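Local coordinates for protein peptidoglycan glycosyltransferase (Atopobium parvulum, PDB 4OVD) that belongs to the penicillin-binding protein family, combining a dimerisation domain with a penicillin-binding transpeptidase-type domain, at residues F317-E322 with R350-G355; P293-K298 with A488-T493; T433-H438 with W450-V455. All coordinates share one frame; numbering follows the deposited sequence.

Contact 1: F317-E322 with R350-G355; sequences FNIPTE and RSSNVG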
ATOM      1  N   PHE A 317      17.112  -8.182 -25.021  1.00 35.49           N
ATOM      2  CA  PHE A 317      16.679  -7.322 -26.142  1.00 35.81           C
ATOM      3  C   PHE A 317      17.556  -6.113 -26.320  1.00 38.22           C
ATOM      4  O   PHE A 317      18.220  -5.629 -25.377  1.00 33.93           O
ATOM      5  CB  PHE A 317      15.265  -6.842 -25.896  1.00 38.53           C
ATOM      6  CG  PHE A 317      14.298  -7.966 -25.667  1.00 34.22           C
ATOM      7  CD1 PHE A 317      13.659  -8.575 -26.727  1.00 39.80           C
ATOM      8  CD2 PHE A 317      14.050  -8.412 -24.395  1.00 37.28           C
ATOM      9  CE1 PHE A 317      12.796  -9.621 -26.518  1.00 37.35           C
ATOM     10  CE2 PHE A 317      13.215  -9.496 -24.175  1.00 35.86           C
ATOM     11  CZ  PHE A 317      12.562 -10.069 -25.243  1.00 35.57           C
ATOM     12  N   ASN A 318      17.638  -5.669 -27.565  1.00 36.72           N
ATOM     13  CA  ASN A 318      18.453  -4.501 -27.889  1.00 44.37           C
ATOM     14  C   ASN A 318      17.573  -3.257 -27.605  1.00 40.10           C
ATOM     15  O   ASN A 318      16.620  -2.964 -28.306  1.00 36.85           O
ATOM     16  CB  ASN A 318      18.945  -4.564 -29.339  1.00 47.27           C
ATOM     17  CG  ASN A 318      20.037  -3.549 -29.613  1.00 50.29           C
ATOM     18  OD1 ASN A 318      21.135  -3.603 -29.050  1.00 58.71           O
ATOM     19  ND2 ASN A 318      19.744  -2.623 -30.478  1.00 63.34           N
ATOM     20  N   ILE A 319      17.870  -2.568 -26.523  1.00 34.21           N
ATOM     21  CA  ILE A 319      17.008  -1.448 -26.116  1.00 35.05           C
ATOM     22  C   ILE A 319      17.583  -0.090 -26.570  1.00 38.96           C
ATOM     23  O   ILE A 319      18.698   0.278 -26.136  1.00 41.94           O
ATOM     24  CB  ILE A 319      16.761  -1.537 -24.600  1.00 32.11           C
ATOM     25  CG1 ILE A 319      16.092  -2.904 -24.193  1.00 32.63           C
ATOM     26  CG2 ILE A 319      15.888  -0.403 -24.079  1.00 35.84           C
ATOM     27  CD1 ILE A 319      14.747  -3.154 -24.786  1.00 35.54           C
ATOM     28  N   PRO A 320      16.827   0.671 -27.409  1.00 42.16           N
ATOM     29  CA  PRO A 320      17.352   1.971 -27.833  1.00 43.42           C
ATOM     30  C   PRO A 320      17.422   2.981 -26.720  1.00 39.32           C
ATOM     31  O   PRO A 320      16.938   2.740 -25.612  1.00 35.08           O
ATOM     32  CB  PRO A 320      16.375   2.430 -28.938  1.00 43.29           C
ATOM     33  CG  PRO A 320      15.103   1.724 -28.612  1.00 41.40           C
ATOM     34  CD  PRO A 320      15.463   0.439 -27.921  1.00 39.70           C
ATOM     35  N   THR A 321      18.009   4.145 -27.012  1.00 39.36           N
ATOM     36  CA  THR A 321      18.142   5.193 -25.969  1.00 39.04           C
ATOM     37  C   THR A 321      16.830   5.806 -25.737  1.00 43.03           C
ATOM     38  O   THR A 321      16.587   6.337 -24.670  1.00 42.51           O
ATOM     39  CB  THR A 321      19.121   6.326 -26.378  1.00 44.67           C
ATOM     40  OG1 THR A 321      18.837   6.648 -27.733  1.00 46.51           O
ATOM     41  CG2 THR A 321      20.570   5.856 -26.335  1.00 49.07           C
ATOM     42  N   GLU A 322      15.983   5.792 -26.756  1.00 39.45           N
ATOM     43  CA  GLU A 322      14.674   6.369 -26.629  1.00 44.30           C
ATOM     44  C   GLU A 322      13.757   5.595 -27.520  1.00 42.49           C
ATOM     45  O   GLU A 322      14.250   4.926 -28.388  1.00 42.02           O
ATOM     46  CB  GLU A 322      14.670   7.837 -27.099  1.00 48.43           C
ATOM     47  CG  GLU A 322      15.133   8.009 -28.549  1.00 56.94           C
ATOM     48  CD  GLU A 322      15.151   9.476 -29.043  1.00 67.23           C
ATOM     49  OE1 GLU A 322      14.977  10.408 -28.234  1.00 67.76           O
ATOM     50  OE2 GLU A 322      15.350   9.703 -30.261  1.00 68.87           O
ATOM     51  N   ARG A 350      18.025  -1.634 -13.343  1.00 31.34           N
ATOM     52  CA  ARG A 350      18.207  -0.225 -13.600  1.00 34.77           C
ATOM     53  C   ARG A 350      16.938   0.624 -13.800  1.00 35.01           C
ATOM     54  O   ARG A 350      17.006   1.808 -13.954  1.00 41.67           O
ATOM     55  CB  ARG A 350      19.125  -0.076 -14.786  1.00 37.21           C
ATOM     56  CG  ARG A 350      18.493  -0.321 -16.105  1.00 48.68           C
ATOM     57  CD  ARG A 350      19.385   0.135 -17.238  1.00 46.71           C
ATOM     58  NE  ARG A 350      20.715  -0.438 -17.179  1.00 55.91           N
ATOM     59  CZ  ARG A 350      21.826   0.227 -17.411  1.00 57.01           C
ATOM     60  NH1 ARG A 350      21.777   1.501 -17.726  1.00 58.66           N
ATOM     61  NH2 ARG A 350      22.981  -0.379 -17.334  1.00 57.13           N
ATOM     62  N   SER A 351      15.791  -0.003 -13.786  1.00 31.94           N
ATOM     63  CA  SER A 351      14.543   0.669 -13.990  1.00 34.38           C
ATOM     64  C   SER A 351      14.494   1.400 -15.301  1.00 37.62           C
ATOM     65  O   SER A 351      14.345   2.585 -15.350  1.00 36.56           O
ATOM     66  CB  SER A 351      14.217   1.585 -12.843  1.00 33.58           C
ATOM     67  OG  SER A 351      12.847   1.726 -12.771  1.00 34.01           O
ATOM     68  N   SER A 352      14.625   0.667 -16.372  1.00 33.01           N
ATOM     69  CA  SER A 352      14.524   1.292 -17.728  1.00 34.07           C
ATOM     70  C   SER A 352      13.072   1.465 -18.210  1.00 36.64           C
ATOM     71  O   SER A 352      12.346   0.476 -18.470  1.00 31.35           O
ATOM     72  CB  SER A 352      15.219   0.365 -18.713  1.00 33.90           C
ATOM     73  OG  SER A 352      15.033   0.707 -20.088  1.00 30.85           O
ATOM     74  N   ASN A 353      12.651   2.706 -18.346  1.00 29.32           N
ATOM     75  CA  ASN A 353      11.357   2.976 -18.918  1.00 35.19           C
ATOM     76  C   ASN A 353      11.277   2.552 -20.337  1.00 31.67           C
ATOM     77  O   ASN A 353      10.227   2.065 -20.766  1.00 33.49           O
ATOM     78  CB  ASN A 353      10.999   4.481 -18.875  1.00 36.65           C
ATOM     79  CG  ASN A 353      10.818   4.968 -17.469  1.00 36.50           C
ATOM     80  OD1 ASN A 353      10.371   4.240 -16.586  1.00 39.33           O
ATOM     81  ND2 ASN A 353      11.061   6.203 -17.284  1.00 40.53           N
ATOM     82  N   VAL A 354      12.339   2.811 -21.090  1.00 29.24           N
ATOM     83  CA  VAL A 354      12.359   2.423 -22.478  1.00 32.26           C
ATOM     84  C   VAL A 354      12.166   0.918 -22.669  1.00 33.46           C
ATOM     85  O   VAL A 354      11.396   0.483 -23.502  1.00 30.03           O
ATOM     86  CB  VAL A 354      13.648   2.855 -23.175  1.00 34.33           C
ATOM     87  CG1 VAL A 354      13.630   2.391 -24.632  1.00 38.14           C
ATOM     88  CG2 VAL A 354      13.752   4.381 -23.193  1.00 37.05           C
ATOM     89  N   GLY A 355      12.834   0.139 -21.845  1.00 32.89           N
ATOM     90  CA  GLY A 355      12.754  -1.329 -21.940  1.00 32.10           C
ATOM     91  C   GLY A 355      11.326  -1.770 -21.639  1.00 33.08           C
ATOM     92  O   GLY A 355      10.806  -2.665 -22.327  1.00 37.89           O
TER
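I319 and V354 meet through single methyl branches, I319 CG2 lying 3.6 Å from V354 CG1 as the two side chains slide past each other in opposite directions. This is the apolar heart of the contact. The branched residues suit it because each offers two arms: I319 sets CG2 against V354 while CD1 rests 3.9 Å from G355 CA, at the start of helix 353-364. V354 has CG1 anti to its own backbone N (chi1 179°), which carries that methyl to I319 and to the ring of P320, and leaves CG2 for the chain beyond. F358 and M342 also pack on I319.

Methyl groups also rest on backbone atoms. V354 CG1 lies 3.5 Å from P320 O, and V354 CG2 reaches T321 O at 3.7 Å and E322 CA at 4.1 Å. The strand ends at I319, and the carbonyls of P320 and T321 that follow lie against the two methyls of V354. P320 O and I319 O both receive hydrogen bonds from the guanidinium group of R336.

The hydrogen bonding of 350-355 is internal or directed to third parties. S352 is the N-cap: its OG accepts from G355 N at 2.9 Å, with an angle of 154° at the hydrogen, and is also bonded to the carboxylate of D332, whose other oxygen takes V354 N. G355, lacking a side chain, leaves room beside its N for the capping hydroxyl. Just before, S351 takes positive phi (57°) as the C-prime residue of a Schellman motif ending helix 344-350.

S351, S352 and N353 match the SxN signature of penicillin-binding proteins, here held at a junction of two helices, with 317-322 packed against the first turn of the second.

Contact 2: P293-K298 with A488-T493; sequences PGSVFK and AGKTGT
V296 and G492 bring their CA atoms to 4.4 Å as the 3-10 turn 295-297 settles on strand 488-493, an approach that G492 permits by having no side chain between the backbones. S295 joins the two with its hydroxyl and its backbone N. Its OG accepts from T493 N at 3.0 Å, while its backbone N makes a weak bond of 3.5 Å to T493 O. That same carbonyl oxygen takes a CA-H...O contact from G294 CA at 3.3 Å; glycine suits this place, where the backbone turns with positive phi right beside the strand. With chi1 at 49°, OG sits between the backbone N and carbonyl carbon of S295, close over G492 CA.

K490 runs along the turn and bends at chi2 and chi4, so that CE passes 3.7 Å from S295 O and NZ folds back to T491 O at 2.9 Å, tilted 28° from the carbonyl plane. K490 NZ and K298 NZ both bond S351 OG, and K298 NZ also reaches N353. V296 rests CG2 3.8 Å from K490 O, and its side chain also packs on F418 and V421 of helix 418-429. The T491 side chain, bonded to T476, lies about 3 Å from a calcium ion.

S295 to K298 match the SxxK motif and K490 to G492 the KTG motif, which come together at the active-site cleft of penicillin-binding proteins, KTG on the edge strand of the sheet.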
ATOM      1  N   PRO A 293       1.710   5.958 -10.403  1.00 30.50           N
ATOM      2  CA  PRO A 293       2.583   5.077  -9.669  1.00 30.14           C
ATOM      3  C   PRO A 293       3.991   5.079 -10.147  1.00 35.86           C
ATOM      4  O   PRO A 293       4.887   4.962  -9.321  1.00 32.13           O
ATOM      5  CB  PRO A 293       1.913   3.700  -9.817  1.00 27.76           C
ATOM      6  CG  PRO A 293       1.114   3.795 -11.047  1.00 28.39           C
ATOM      7  CD  PRO A 293       0.633   5.212 -11.087  1.00 31.40           C
ATOM      8  N   GLY A 294       4.232   5.249 -11.441  1.00 31.96           N
ATOM      9  CA  GLY A 294       5.621   5.246 -11.817  1.00 34.28           C
ATOM     10  C   GLY A 294       6.267   3.858 -11.767  1.00 33.12           C
ATOM     11  O   GLY A 294       5.590   2.814 -11.779  1.00 31.70           O
ATOM     12  N   SER A 295       7.573   3.862 -11.591  1.00 35.23           N
ATOM     13  CA  SER A 295       8.383   2.662 -11.747  1.00 31.06           C
ATOM     14  C   SER A 295       8.122   1.489 -10.842  1.00 31.91           C
ATOM     15  O   SER A 295       8.415   0.357 -11.205  1.00 29.90           O
ATOM     16  CB  SER A 295       9.864   3.078 -11.919  1.00 36.00           C
ATOM     17  OG  SER A 295      10.201   3.979 -10.937  1.00 41.61           O
ATOM     18  N   VAL A 296       7.484   1.719  -9.696  1.00 29.37           N
ATOM     19  CA  VAL A 296       7.143   0.598  -8.835  1.00 33.81           C
ATOM     20  C   VAL A 296       6.113  -0.324  -9.598  1.00 31.48           C
ATOM     21  O   VAL A 296       5.937  -1.544  -9.314  1.00 34.31           O
ATOM     22  CB  VAL A 296       6.700   1.263  -7.496  1.00 39.51           C
ATOM     23  CG1 VAL A 296       5.245   1.666  -7.501  1.00 39.70           C
ATOM     24  CG2 VAL A 296       7.043   0.460  -6.307  1.00 45.01           C
ATOM     25  N   PHE A 297       5.479   0.202 -10.630  1.00 28.46           N
ATOM     26  CA  PHE A 297       4.514  -0.567 -11.376  1.00 33.85           C
ATOM     27  C   PHE A 297       5.212  -1.629 -12.300  1.00 34.20           C
ATOM     28  O   PHE A 297       4.547  -2.547 -12.802  1.00 32.88           O
ATOM     29  CB  PHE A 297       3.749   0.373 -12.269  1.00 27.87           C
ATOM     30  CG  PHE A 297       2.396  -0.135 -12.694  1.00 32.16           C
ATOM     31  CD1 PHE A 297       1.363  -0.152 -11.776  1.00 31.58           C
ATOM     32  CD2 PHE A 297       2.176  -0.647 -13.985  1.00 29.05           C
ATOM     33  CE1 PHE A 297       0.115  -0.620 -12.146  1.00 38.21           C
ATOM     34  CE2 PHE A 297       0.967  -1.157 -14.321  1.00 37.02           C
ATOM     35  CZ  PHE A 297      -0.091  -1.091 -13.423  1.00 32.08           C
ATOM     36  N   LYS A 298       6.526  -1.497 -12.544  1.00 28.43           N
ATOM     37  CA  LYS A 298       7.185  -2.374 -13.505  1.00 28.66           C
ATOM     38  C   LYS A 298       7.153  -3.850 -13.109  1.00 30.87           C
ATOM     39  O   LYS A 298       7.346  -4.694 -13.931  1.00 30.49           O
ATOM     40  CB  LYS A 298       8.595  -1.931 -13.745  1.00 30.42           C
ATOM     41  CG  LYS A 298       8.647  -0.548 -14.324  1.00 30.10           C
ATOM     42  CD  LYS A 298      10.063  -0.111 -14.552  1.00 33.10           C
ATOM     43  CE  LYS A 298      10.092   1.359 -14.926  1.00 36.66           C
ATOM     44  NZ  LYS A 298      11.444   1.828 -15.160  1.00 38.16           N
ATOM     45  N   ALA A 488      13.603  -8.573  -1.469  1.00 31.84           N
ATOM     46  CA  ALA A 488      13.275  -8.483  -2.871  1.00 32.33           C
ATOM     47  C   ALA A 488      12.422  -7.194  -2.943  1.00 32.11           C
ATOM     48  O   ALA A 488      11.487  -7.039  -2.180  1.00 34.22           O
ATOM     49  CB  ALA A 488      12.445  -9.665  -3.269  1.00 34.09           C
ATOM     50  N   GLY A 489      12.776  -6.253  -3.781  1.00 31.68           N
ATOM     51  CA  GLY A 489      11.994  -5.075  -3.843  1.00 32.97           C
ATOM     52  C   GLY A 489      12.177  -4.255  -5.092  1.00 34.72           C
ATOM     53  O   GLY A 489      12.903  -4.631  -5.995  1.00 36.50           O
ATOM     54  N   LYS A 490      11.527  -3.088  -5.101  1.00 31.37           N
ATOM     55  CA  LYS A 490      11.573  -2.210  -6.227  1.00 29.19           C
ATOM     56  C   LYS A 490      11.365  -0.743  -5.798  1.00 31.75           C
ATOM     57  O   LYS A 490      10.495  -0.473  -4.979  1.00 29.81           O
ATOM     58  CB  LYS A 490      10.457  -2.583  -7.213  1.00 28.98           C
ATOM     59  CG  LYS A 490      10.491  -1.712  -8.448  1.00 31.15           C
ATOM     60  CD  LYS A 490      11.641  -2.060  -9.376  1.00 34.24           C
ATOM     61  CE  LYS A 490      11.654  -1.243 -10.676  1.00 31.68           C
ATOM     62  NZ  LYS A 490      12.121   0.121 -10.355  1.00 33.92           N
ATOM     63  N   THR A 491      12.208   0.144  -6.349  1.00 29.06           N
ATOM     64  CA  THR A 491      12.099   1.560  -6.171  1.00 31.52           C
ATOM     65  C   THR A 491      11.133   2.121  -7.204  1.00 34.17           C
ATOM     66  O   THR A 491      10.852   1.529  -8.217  1.00 31.52           O
ATOM     67  CB  THR A 491      13.430   2.234  -6.391  1.00 32.61           C
ATOM     68  OG1 THR A 491      14.011   1.761  -7.617  1.00 33.18           O
ATOM     69  CG2 THR A 491      14.393   1.930  -5.236  1.00 35.98           C
ATOM     70  N   GLY A 492      10.587   3.275  -6.904  1.00 37.65           N
ATOM     71  CA  GLY A 492       9.735   3.937  -7.806  1.00 37.36           C
ATOM     72  C   GLY A 492       9.846   5.432  -7.679  1.00 32.55           C
ATOM     73  O   GLY A 492      10.098   5.949  -6.619  1.00 34.30           O
ATOM     74  N   THR A 493       9.667   6.087  -8.813  1.00 32.62           N
ATOM     75  CA  THR A 493       9.539   7.473  -8.928  1.00 37.54           C
ATOM     76  C   THR A 493       8.162   7.633  -9.569  1.00 37.25           C
ATOM     77  O   THR A 493       7.982   7.189 -10.692  1.00 40.11           O
ATOM     78  CB  THR A 493      10.564   8.079  -9.894  1.00 43.09           C
ATOM     79  OG1 THR A 493      11.861   7.833  -9.384  1.00 47.40           O
ATOM     80  CG2 THR A 493      10.318   9.581  -9.993  1.00 46.37           C
TER

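Contact 3: T433-H438 with W450-V455; sequences TMVTPH and WPTKDV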
ATOM      1  N   THR A 433      -0.789 -15.743  -5.356  1.00 39.75           N
ATOM      2  CA  THR A 433      -2.136 -15.436  -4.876  1.00 43.65           C
ATOM      3  C   THR A 433      -2.193 -14.040  -4.227  1.00 39.16           C
ATOM      4  O   THR A 433      -1.468 -13.774  -3.294  1.00 39.53           O
ATOM      5  CB  THR A 433      -2.615 -16.532  -3.934  1.00 44.90           C
ATOM      6  OG1 THR A 433      -2.723 -17.744  -4.671  1.00 48.11           O
ATOM      7  CG2 THR A 433      -4.006 -16.222  -3.347  1.00 48.99           C
HETATM    8  N   MSE A 434      -3.022 -13.151  -4.754  1.00 35.34           N
HETATM    9  CA  MSE A 434      -3.199 -11.793  -4.197  1.00 35.93           C
HETATM   10  C   MSE A 434      -4.168 -11.788  -3.033  1.00 37.34           C
HETATM   11  O   MSE A 434      -5.197 -12.471  -3.063  1.00 42.12           O
HETATM   12  CB  MSE A 434      -3.620 -10.927  -5.384  1.00 38.54           C
HETATM   13  CG  MSE A 434      -4.031  -9.555  -5.040  1.00 42.06           C
HETATM   14 SE   MSE A 434      -3.847  -8.530  -6.692  0.76 36.48          SE
HETATM   15  CE  MSE A 434      -5.613  -9.088  -7.290  1.00 40.44           C
ATOM     16  N   VAL A 435      -3.818 -11.125  -1.940  1.00 34.93           N
ATOM     17  CA  VAL A 435      -4.670 -11.130  -0.775  1.00 40.73           C
ATOM     18  C   VAL A 435      -5.302  -9.788  -0.595  1.00 39.48           C
ATOM     19  O   VAL A 435      -4.967  -8.886  -1.290  1.00 39.59           O
ATOM     20  CB  VAL A 435      -3.867 -11.498   0.494  1.00 44.45           C
ATOM     21  CG1 VAL A 435      -3.180 -12.858   0.330  1.00 50.66           C
ATOM     22  CG2 VAL A 435      -2.850 -10.438   0.820  1.00 49.88           C
ATOM     23  N   THR A 436      -6.211  -9.672   0.355  1.00 39.74           N
ATOM     24  CA  THR A 436      -6.917  -8.449   0.602  1.00 39.78           C
ATOM     25  C   THR A 436      -6.252  -7.817   1.801  1.00 39.82           C
ATOM     26  O   THR A 436      -6.284  -8.427   2.838  1.00 35.46           O
ATOM     27  CB  THR A 436      -8.353  -8.707   1.005  1.00 40.68           C
ATOM     28  OG1 THR A 436      -9.064  -9.319  -0.075  1.00 41.89           O
ATOM     29  CG2 THR A 436      -9.006  -7.387   1.359  1.00 42.08           C
ATOM     30  N   PRO A 437      -5.641  -6.622   1.662  1.00 38.16           N
ATOM     31  CA  PRO A 437      -5.030  -6.006   2.867  1.00 38.26           C
ATOM     32  C   PRO A 437      -6.166  -5.625   3.847  1.00 39.24           C
ATOM     33  O   PRO A 437      -7.226  -5.236   3.421  1.00 37.51           O
ATOM     34  CB  PRO A 437      -4.231  -4.791   2.332  1.00 35.51           C
ATOM     35  CG  PRO A 437      -4.222  -4.946   0.849  1.00 43.33           C
ATOM     36  CD  PRO A 437      -5.438  -5.792   0.465  1.00 41.27           C
ATOM     37  N   HIS A 438      -5.958  -5.741   5.135  1.00 33.64           N
ATOM     38  CA  HIS A 438      -7.027  -5.492   6.057  1.00 37.77           C
ATOM     39  C   HIS A 438      -6.566  -5.396   7.467  1.00 33.66           C
ATOM     40  O   HIS A 438      -5.529  -5.844   7.788  1.00 36.20           O
ATOM     41  CB  HIS A 438      -8.082  -6.565   5.943  1.00 38.29           C
ATOM     42  CG  HIS A 438      -7.596  -7.919   6.330  1.00 43.32           C
ATOM     43  ND1 HIS A 438      -7.079  -8.806   5.424  1.00 43.67           N
ATOM     44  CD2 HIS A 438      -7.547  -8.533   7.524  1.00 46.22           C
ATOM     45  CE1 HIS A 438      -6.726  -9.906   6.044  1.00 44.90           C
ATOM     46  NE2 HIS A 438      -7.006  -9.767   7.319  1.00 44.47           N
ATOM     47  N   TRP A 450     -11.010 -13.487   4.342  1.00 57.64           N
ATOM     48  CA  TRP A 450     -10.792 -12.396   3.449  1.00 48.45           C
ATOM     49  C   TRP A 450     -10.498 -12.988   2.080  1.00 51.01           C
ATOM     50  O   TRP A 450      -9.699 -13.925   1.972  1.00 44.59           O
ATOM     51  CB  TRP A 450      -9.603 -11.611   3.954  1.00 46.62           C
ATOM     52  CG  TRP A 450      -9.912 -10.876   5.146  1.00 49.32           C
ATOM     53  CD1 TRP A 450      -9.655 -11.248   6.418  1.00 50.68           C
ATOM     54  CD2 TRP A 450     -10.604  -9.606   5.219  1.00 49.65           C
ATOM     55  NE1 TRP A 450     -10.125 -10.303   7.287  1.00 54.36           N
ATOM     56  CE2 TRP A 450     -10.713  -9.282   6.584  1.00 49.40           C
ATOM     57  CE3 TRP A 450     -11.095  -8.700   4.258  1.00 45.20           C
ATOM     58  CZ2 TRP A 450     -11.301  -8.101   7.028  1.00 53.49           C
ATOM     59  CZ3 TRP A 450     -11.669  -7.538   4.688  1.00 45.98           C
ATOM     60  CH2 TRP A 450     -11.777  -7.241   6.077  1.00 45.58           C
ATOM     61  N   PRO A 451     -11.108 -12.426   1.038  1.00 50.58           N
ATOM     62  CA  PRO A 451     -10.947 -12.962  -0.322  1.00 54.91           C
ATOM     63  C   PRO A 451      -9.509 -12.940  -0.837  1.00 49.19           C
ATOM     64  O   PRO A 451      -8.727 -12.016  -0.525  1.00 46.00           O
ATOM     65  CB  PRO A 451     -11.812 -12.015  -1.193  1.00 56.38           C
ATOM     66  CG  PRO A 451     -12.674 -11.220  -0.218  1.00 57.08           C
ATOM     67  CD  PRO A 451     -11.896 -11.174   1.064  1.00 52.86           C
ATOM     68  N   THR A 452      -9.161 -13.998  -1.559  1.00 45.62           N
ATOM     69  CA  THR A 452      -7.855 -14.130  -2.202  1.00 47.75           C
ATOM     70  C   THR A 452      -8.150 -14.324  -3.692  1.00 53.33           C
ATOM     71  O   THR A 452      -9.270 -14.660  -4.057  1.00 55.68           O
ATOM     72  CB  THR A 452      -7.021 -15.338  -1.720  1.00 49.51           C
ATOM     73  OG1 THR A 452      -7.739 -16.550  -1.959  1.00 56.24           O
ATOM     74  CG2 THR A 452      -6.634 -15.264  -0.257  1.00 50.24           C
ATOM     75  N   LYS A 453      -7.152 -14.135  -4.549  1.00 46.92           N
ATOM     76  CA  LYS A 453      -7.342 -14.274  -5.980  1.00 49.51           C
ATOM     77  C   LYS A 453      -6.049 -14.796  -6.630  1.00 46.36           C
ATOM     78  O   LYS A 453      -4.992 -14.232  -6.412  1.00 42.06           O
ATOM     79  CB  LYS A 453      -7.649 -12.890  -6.540  1.00 50.12           C
ATOM     80  CG  LYS A 453      -8.071 -12.875  -7.993  1.00 56.21           C
ATOM     81  CD  LYS A 453      -8.280 -11.442  -8.445  1.00 60.40           C
ATOM     82  CE  LYS A 453      -8.887 -11.345  -9.830  1.00 65.27           C
ATOM     83  NZ  LYS A 453      -9.021  -9.896 -10.159  1.00 68.41           N
ATOM     84  N   ASP A 454      -6.141 -15.807  -7.467  1.00 46.79           N
ATOM     85  CA  ASP A 454      -4.961 -16.357  -8.147  1.00 52.41           C
ATOM     86  C   ASP A 454      -4.715 -15.489  -9.345  1.00 50.41           C
ATOM     87  O   ASP A 454      -5.512 -15.448 -10.254  1.00 60.18           O
ATOM     88  CB  ASP A 454      -5.173 -17.796  -8.588  1.00 63.11           C
ATOM     89  CG  ASP A 454      -5.303 -18.745  -7.417  1.00 63.96           C
ATOM     90  OD1 ASP A 454      -5.182 -18.306  -6.245  1.00 59.31           O
ATOM     91  OD2 ASP A 454      -5.510 -19.932  -7.679  1.00 75.89           O
ATOM     92  N   VAL A 455      -3.620 -14.769  -9.327  1.00 42.61           N
ATOM     93  CA  VAL A 455      -3.337 -13.829 -10.399  1.00 43.36           C
ATOM     94  C   VAL A 455      -2.305 -14.359 -11.378  1.00 39.00           C
ATOM     95  O   VAL A 455      -2.467 -14.235 -12.566  1.00 43.25           O
ATOM     96  CB  VAL A 455      -2.927 -12.467  -9.763  1.00 43.44           C
ATOM     97  CG1 VAL A 455      -2.595 -11.451 -10.807  1.00 46.65           C
ATOM     98  CG2 VAL A 455      -4.070 -11.985  -8.910  1.00 45.49           C
TER
HETATM   99  O   HOH W   1      -7.502 -10.798  -2.837  1.00 48.73           O
HETATM  100  O   HOH W   2      -6.985 -12.014   1.601  1.00 39.70           O
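P451 O is gripped by three groups: T436 OG1 donates to it at 2.8 Å, water 2 at 2.7 Å, and water 1 donates to it as well. Water 1 also donates to M434 O and water 2 accepts from T436 N, so the waters bridge the two segments where they diverge from a short antiparallel beta pairing of 433-434 with 453-454.

In the pairing itself M434 and K453 form the hydrogen-bonded pair, M434 N to K453 O at 2.8 Å and K453 N to M434 O at 3.0 Å. T433 and D454 are the non-hydrogen-bonded pair, and their side chains lie side by side on one face. T433 OG1 donates to D454 OD1 at 3.0 Å, coming from above the carboxylate, 50° out of its plane; the threonine methyl, CG2, packs against T452 CB. On the other face the selenomethionine M434 bends at its last torsion and puts CE 3.7 Å from V455 CG2, also touching the aliphatic run of K453. The extended lysine continues past it to K375 O, while helix 418-429 packs on M434.

At the far end the contact turns aromatic. H438 lies flat over W450, its ring stacked on the indole's five-membered ring with centroids 3.3 Å apart and planes at 13°, and its CB sits over the six-membered ring in a CH-pi contact. The indole thus offers two rings to one histidine. T436 CG2 approaches W450 CE3 obliquely, while W450 NE1 has a weak bond to M440 O. Rotation of the imidazole is restrained from within its own segment: H438 ND1 donates nearly in the ring plane to T436 O, 2.7 Å away.

Overall arrangement
Along the chain, 293-298, just before helix 298-307, comes first; its partner 488-493 lies on the edge strand 487-495 of the five-stranded sheet, so contact 2 closes the longest loop, with 189 residues between its segments. Both other contacts nest inside that loop, in series. Contact 1 closes first, fastening strand 316-319 to the start of helix 353-364; contact 3 follows, pairing the strands on either side of the hairpin 440-447. Contacts 1 and 2 touch through S351, where the three signature motifs meet. Contact 3 stands apart, its nearest atoms about 10 Å from contact 2 and about 20 Å from contact 1.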